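Local coordinates for mannan endo-1,6-alpha-mannosidase (Chaetomium thermophilum, PDB 6RY0), which probably cleaves alpha-1,6-mannosidic linkages as a family 76 glycosidase, and is thought to help transfer GPI-anchored glycoproteins into the fungal cell wall, at residues Gln26-Glu38 with Arg350-Gly362. Numbering follows the deposited sequence. Where two conformers were deposited one is given.
Sequences QYYKIDTKEEILE and RTSAEAAVKQCVG
Arg350 reaches the loop before helix 33-48 end-on to one carbonyl: NH1 donates to Ile30 O at 2.8 Å, tilted 19° from the carbonyl plane, while NH2 makes a weak, bent salt-bridge bond to Asp31 OD1 (3.0 Å). Ile30 CG1 sits between its backbone N and carbonyl carbon (chi1 53°) and the chain runs on extended, bringing CD1 over one guanidinium face, 3.7 Å above its plane and towards the rim, and against Val357 CG2. Val357 packs between Ile30 and Tyr28 CB, and Cys360 CB meets the Tyr28 ring edge at CE2 (3.9 Å). The contact ties the N-terminal segment to the last turns of helix 342-358 and the loop after it, within the helical (alpha/alpha)6 barrel expected of family 76; Val399 of helix 389-401 backs Val357, and Cys360 is disulfide-bonded to Cys369. Glu354 OE2 steadies the guanidinium by accepting from Arg350 NE at 2.8 Å. Were an alanine in place of this arginine, Ile30 O and the two carboxylates would probably be left without the cation they share. Gln26, its CG anti to the backbone N (chi1 173°) and its chain extended beyond, crosses Lys358 at about a right angle, with OE1 3.4 Å from Lys358 CD and NE2 against Val357 CG2. NE2 donates to Tyr28 O at 2.7 Å, nearly straight, and OE1 accepts from a water that also donates to Glu354 O. A second water accepts from Tyr28 N and donates to Val357 O and Cys360 O. Farther out, Glu35 OE1 accepts from Asp31 N, and Thr32 OG1 N-caps helix 33-48 through Glu35 N.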
loop_
_atom_site.group_PDB
_atom_site.type_symbol
_atom_site.label_atom_id
_atom_site.label_comp_id
_atom_site.label_asym_id
_atom_site.label_seq_id
_atom_site.Cartn_x
_atom_site.Cartn_y
_atom_site.Cartn_z
ATOM N N GLN A 26 1.859 27.418 11.259
ATOM C CA GLN A 26 1.500 26.003 11.170
ATOM C C GLN A 26 0.365 25.712 12.155
ATOM O O GLN A 26 0.278 26.333 13.212
ATOM C CB GLN A 26 2.754 25.173 11.459
ATOM C CG GLN A 26 2.644 23.698 11.598
ATOM C CD GLN A 26 4.014 23.072 11.792
ATOM O OE1 GLN A 26 4.960 23.407 11.090
ATOM N NE2 GLN A 26 4.122 22.164 12.747
ATOM N N TYR A 27 -0.515 24.788 11.794
ATOM C CA TYR A 27 -1.663 24.428 12.604
ATOM C C TYR A 27 -1.328 23.254 13.531
ATOM O O TYR A 27 -1.522 23.313 14.745
ATOM C CB TYR A 27 -2.837 24.112 11.686
ATOM C CG TYR A 27 -4.136 23.791 12.366
ATOM C CD1 TYR A 27 -4.366 22.531 12.903
ATOM C CD2 TYR A 27 -5.142 24.742 12.458
ATOM C CE1 TYR A 27 -5.574 22.201 13.487
ATOM C CE2 TYR A 27 -6.353 24.440 13.020
ATOM C CZ TYR A 27 -6.568 23.159 13.558
ATOM O OH TYR A 27 -7.752 22.779 14.120
ATOM N N TYR A 28 -0.839 22.166 12.959
ATOM C CA TYR A 28 -0.560 20.948 13.694
ATOM C C TYR A 28 0.759 21.023 14.443
ATOM O O TYR A 28 1.734 21.559 13.915
ATOM C CB TYR A 28 -0.529 19.777 12.729
ATOM C CG TYR A 28 -1.893 19.436 12.154
ATOM C CD1 TYR A 28 -2.921 19.053 12.991
ATOM C CD2 TYR A 28 -2.166 19.558 10.800
ATOM C CE1 TYR A 28 -4.173 18.740 12.468
ATOM C CE2 TYR A 28 -3.419 19.260 10.291
ATOM C CZ TYR A 28 -4.405 18.834 11.124
ATOM O OH TYR A 28 -5.667 18.505 10.648
ATOM N N LYS A 29 0.760 20.490 15.654
ATOM C CA LYS A 29 1.951 20.337 16.471
ATOM C C LYS A 29 2.326 18.867 16.537
ATOM O O LYS A 29 1.459 18.000 16.681
ATOM C CB LYS A 29 1.687 20.854 17.883
ATOM C CG LYS A 29 1.652 22.367 17.986
ATOM C CD LYS A 29 1.241 22.802 19.388
ATOM C CE LYS A 29 1.595 24.234 19.681
ATOM N NZ LYS A 29 1.113 25.194 18.671
ATOM N N ILE A 30 3.623 18.586 16.479
ATOM C CA ILE A 30 4.080 17.202 16.471
ATOM C C ILE A 30 5.343 17.023 17.327
ATOM O O ILE A 30 6.199 16.185 17.016
ATOM C CB ILE A 30 4.328 16.657 15.039
ATOM C CG1 ILE A 30 5.260 17.554 14.243
ATOM C CG2 ILE A 30 2.975 16.448 14.309
ATOM C CD1 ILE A 30 5.838 16.899 13.008
ATOM N N ASP A 31 5.486 17.784 18.413
ATOM C CA ASP A 31 6.724 17.746 19.208
ATOM C C ASP A 31 6.618 16.953 20.488
ATOM O O ASP A 31 7.555 16.925 21.283
ATOM C CB ASP A 31 7.168 19.169 19.526
ATOM C CG ASP A 31 7.619 19.883 18.312
ATOM O OD1 ASP A 31 8.266 19.216 17.468
ATOM O OD2 ASP A 31 7.306 21.081 18.175
ATOM N N THR A 32 5.514 16.344 20.789
ATOM C CA THR A 32 5.480 15.375 21.861
ATOM C C THR A 32 4.554 14.273 21.398
ATOM O O THR A 32 3.809 14.457 20.424
ATOM C CB THR A 32 4.886 15.980 23.148
ATOM O OG1 THR A 32 3.498 16.253 22.911
ATOM C CG2 THR A 32 5.612 17.256 23.565
ATOM N N LYS A 33 4.555 13.165 22.136
ATOM C CA LYS A 33 3.665 12.070 21.846
ATOM C C LYS A 33 2.245 12.550 21.876
ATOM O O LYS A 33 1.471 12.255 20.974
ATOM C CB LYS A 33 3.873 10.910 22.826
ATOM C CG LYS A 33 2.992 9.690 22.554
ATOM C CD LYS A 33 3.088 8.676 23.674
ATOM C CE LYS A 33 2.489 7.341 23.280
ATOM N NZ LYS A 33 2.460 6.410 24.411
ATOM N N GLU A 34 1.878 13.311 22.887
ATOM C CA GLU A 34 0.543 13.845 23.034
ATOM C C GLU A 34 0.138 14.744 21.855
ATOM O O GLU A 34 -0.975 14.718 21.351
ATOM C CB GLU A 34 0.517 14.634 24.350
ATOM C CG GLU A 34 0.698 13.767 25.625
ATOM C CD GLU A 34 2.089 13.109 25.805
ATOM O OE1 GLU A 34 3.136 13.726 25.467
ATOM O OE2 GLU A 34 2.120 11.952 26.310
ATOM N N GLU A 35 1.058 15.608 21.429
ATOM C CA GLU A 35 0.769 16.499 20.294
ATOM C C GLU A 35 0.563 15.677 19.027
ATOM O O GLU A 35 -0.317 15.957 18.232
ATOM C CB GLU A 35 1.891 17.513 20.088
ATOM C CG GLU A 35 1.904 18.598 21.155
ATOM C CD GLU A 35 3.011 19.612 21.016
ATOM O OE1 GLU A 35 3.872 19.462 20.129
ATOM O OE2 GLU A 35 3.022 20.583 21.813
ATOM N N ILE A 36 1.422 14.693 18.803
ATOM C CA ILE A 36 1.282 13.825 17.627
ATOM C C ILE A 36 -0.045 13.104 17.663
ATOM O O ILE A 36 -0.739 13.011 16.643
ATOM C CB ILE A 36 2.439 12.846 17.532
ATOM C CG1 ILE A 36 3.763 13.586 17.284
ATOM C CG2 ILE A 36 2.214 11.831 16.402
ATOM C CD1 ILE A 36 5.004 12.726 17.528
ATOM N N LEU A 37 -0.433 12.568 18.818
ATOM C CA LEU A 37 -1.730 11.896 18.927
ATOM C C LEU A 37 -2.872 12.815 18.591
ATOM O O LEU A 37 -3.792 12.410 17.881
ATOM C CB LEU A 37 -1.922 11.311 20.324
ATOM C CG LEU A 37 -1.116 10.060 20.644
ATOM C CD1 LEU A 37 -1.081 9.838 22.165
ATOM C CD2 LEU A 37 -1.741 8.869 19.965
ATOM N N GLU A 38 -2.826 14.048 19.097
ATOM C CA GLU A 38 -3.894 14.985 18.794
ATOM C C GLU A 38 -3.917 15.350 17.317
ATOM O O GLU A 38 -4.988 15.414 16.705
ATOM C CB GLU A 38 -3.772 16.259 19.653
ATOM C CG GLU A 38 -4.804 17.337 19.303
ATOM C CD GLU A 38 -4.699 18.600 20.120
ATOM O OE1 GLU A 38 -4.458 18.469 21.351
ATOM O OE2 GLU A 38 -4.890 19.725 19.537
ATOM N N ARG A 350 10.891 11.722 10.019
ATOM C CA ARG A 350 10.541 12.865 10.850
ATOM C C ARG A 350 10.617 14.176 10.070
ATOM O O ARG A 350 9.683 14.992 10.154
ATOM C CB ARG A 350 11.449 12.909 12.081
ATOM C CG ARG A 350 11.379 14.169 12.885
ATOM C CD ARG A 350 10.091 14.242 13.636
ATOM N NE ARG A 350 9.904 15.601 14.148
ATOM C CZ ARG A 350 8.983 15.926 15.028
ATOM N NH1 ARG A 350 8.222 14.962 15.561
ATOM N NH2 ARG A 350 8.832 17.197 15.358
ATOM N N THR A 351 11.708 14.438 9.349
ATOM C CA THR A 351 11.770 15.673 8.598
ATOM C C THR A 351 10.697 15.724 7.505
ATOM O O THR A 351 10.156 16.784 7.186
ATOM C CB THR A 351 13.166 15.949 8.014
ATOM O OG1 THR A 351 13.646 14.779 7.341
ATOM C CG2 THR A 351 14.137 16.291 9.134
ATOM N N SER A 352 10.363 14.574 6.922
ATOM C CA SER A 352 9.358 14.537 5.874
ATOM C C SER A 352 7.983 14.849 6.475
ATOM O O SER A 352 7.214 15.627 5.888
ATOM C CB SER A 352 9.420 13.183 5.171
ATOM O OG SER A 352 8.549 13.106 4.082
ATOM N N ALA A 353 7.650 14.263 7.628
ATOM C CA ALA A 353 6.397 14.541 8.293
ATOM C C ALA A 353 6.326 16.001 8.791
ATOM O O ALA A 353 5.251 16.581 8.776
ATOM C CB ALA A 353 6.176 13.605 9.460
ATOM N N GLU A 354 7.447 16.571 9.221
ATOM C CA GLU A 354 7.459 17.989 9.567
ATOM C C GLU A 354 7.043 18.818 8.385
ATOM O O GLU A 354 6.268 19.763 8.533
ATOM C CB GLU A 354 8.843 18.427 10.056
ATOM C CG GLU A 354 9.203 17.912 11.400
ATOM C CD GLU A 354 10.585 18.301 11.868
ATOM O OE1 GLU A 354 11.303 19.010 11.125
ATOM O OE2 GLU A 354 10.966 17.897 12.989
ATOM N N ALA A 355 7.557 18.513 7.203
ATOM C CA ALA A 355 7.181 19.251 6.010
ATOM C C ALA A 355 5.718 19.019 5.679
ATOM O O ALA A 355 4.991 19.944 5.282
ATOM C CB ALA A 355 8.086 18.868 4.857
ATOM N N ALA A 356 5.238 17.798 5.839
ATOM C CA ALA A 356 3.820 17.506 5.595
ATOM C C ALA A 356 2.944 18.437 6.436
ATOM O O ALA A 356 2.038 19.086 5.928
ATOM C CB ALA A 356 3.520 16.055 5.926
ATOM N N VAL A 357 3.197 18.509 7.729
ATOM C CA VAL A 357 2.306 19.322 8.570
ATOM C C VAL A 357 2.534 20.815 8.360
ATOM O O VAL A 357 1.599 21.596 8.505
ATOM C CB VAL A 357 2.333 18.977 10.047
ATOM C CG1 VAL A 357 1.790 17.578 10.292
ATOM C CG2 VAL A 357 3.668 19.164 10.690
ATOM N N LYS A 358 3.737 21.239 7.982
ATOM C CA LYS A 358 3.990 22.673 7.763
ATOM C C LYS A 358 3.073 23.249 6.690
ATOM O O LYS A 358 2.715 24.425 6.776
ATOM C CB LYS A 358 5.449 22.898 7.403
ATOM C CG LYS A 358 5.801 24.328 7.088
ATOM C CD LYS A 358 5.989 25.126 8.334
ATOM C CE LYS A 358 6.443 26.546 8.017
ATOM N NZ LYS A 358 6.471 27.380 9.243
ATOM N N GLN A 359 2.689 22.441 5.687
ATOM C CA GLN A 359 1.841 22.920 4.627
ATOM C C GLN A 359 0.377 22.573 4.802
ATOM O O GLN A 359 -0.433 22.946 3.950
ATOM C CB GLN A 359 2.371 22.538 3.237
ATOM C CG GLN A 359 2.483 21.043 2.964
ATOM C CD GLN A 359 1.153 20.385 2.627
ATOM O OE1 GLN A 359 0.458 20.783 1.683
ATOM N NE2 GLN A 359 0.787 19.375 3.393
ATOM N N CYS A 360 -0.003 21.946 5.922
ATOM C CA CYS A 360 -1.417 21.709 6.214
ATOM C C CYS A 360 -1.989 22.942 6.907
ATOM O O CYS A 360 -2.259 22.950 8.110
ATOM C CB CYS A 360 -1.631 20.476 7.061
ATOM S SG CYS A 360 -1.245 18.905 6.246
ATOM N N VAL A 361 -2.173 23.998 6.107
ATOM C CA VAL A 361 -2.599 25.299 6.600
ATOM C C VAL A 361 -3.647 25.910 5.679
ATOM O O VAL A 361 -3.948 27.095 5.789
ATOM C CB VAL A 361 -1.416 26.265 6.751
ATOM C CG1 VAL A 361 -0.480 25.780 7.838
ATOM C CG2 VAL A 361 -0.679 26.483 5.439
ATOM N N GLY A 362 -4.205 25.133 4.753
ATOM C CA GLY A 362 -5.067 25.704 3.742
ATOM C C GLY A 362 -6.433 26.110 4.214
ATOM O O GLY A 362 -6.983 25.555 5.173
HETATM O O HOH W 1 6.799 21.377 10.717
HETATM O O HOH W 2 -0.370 22.544 10.087
#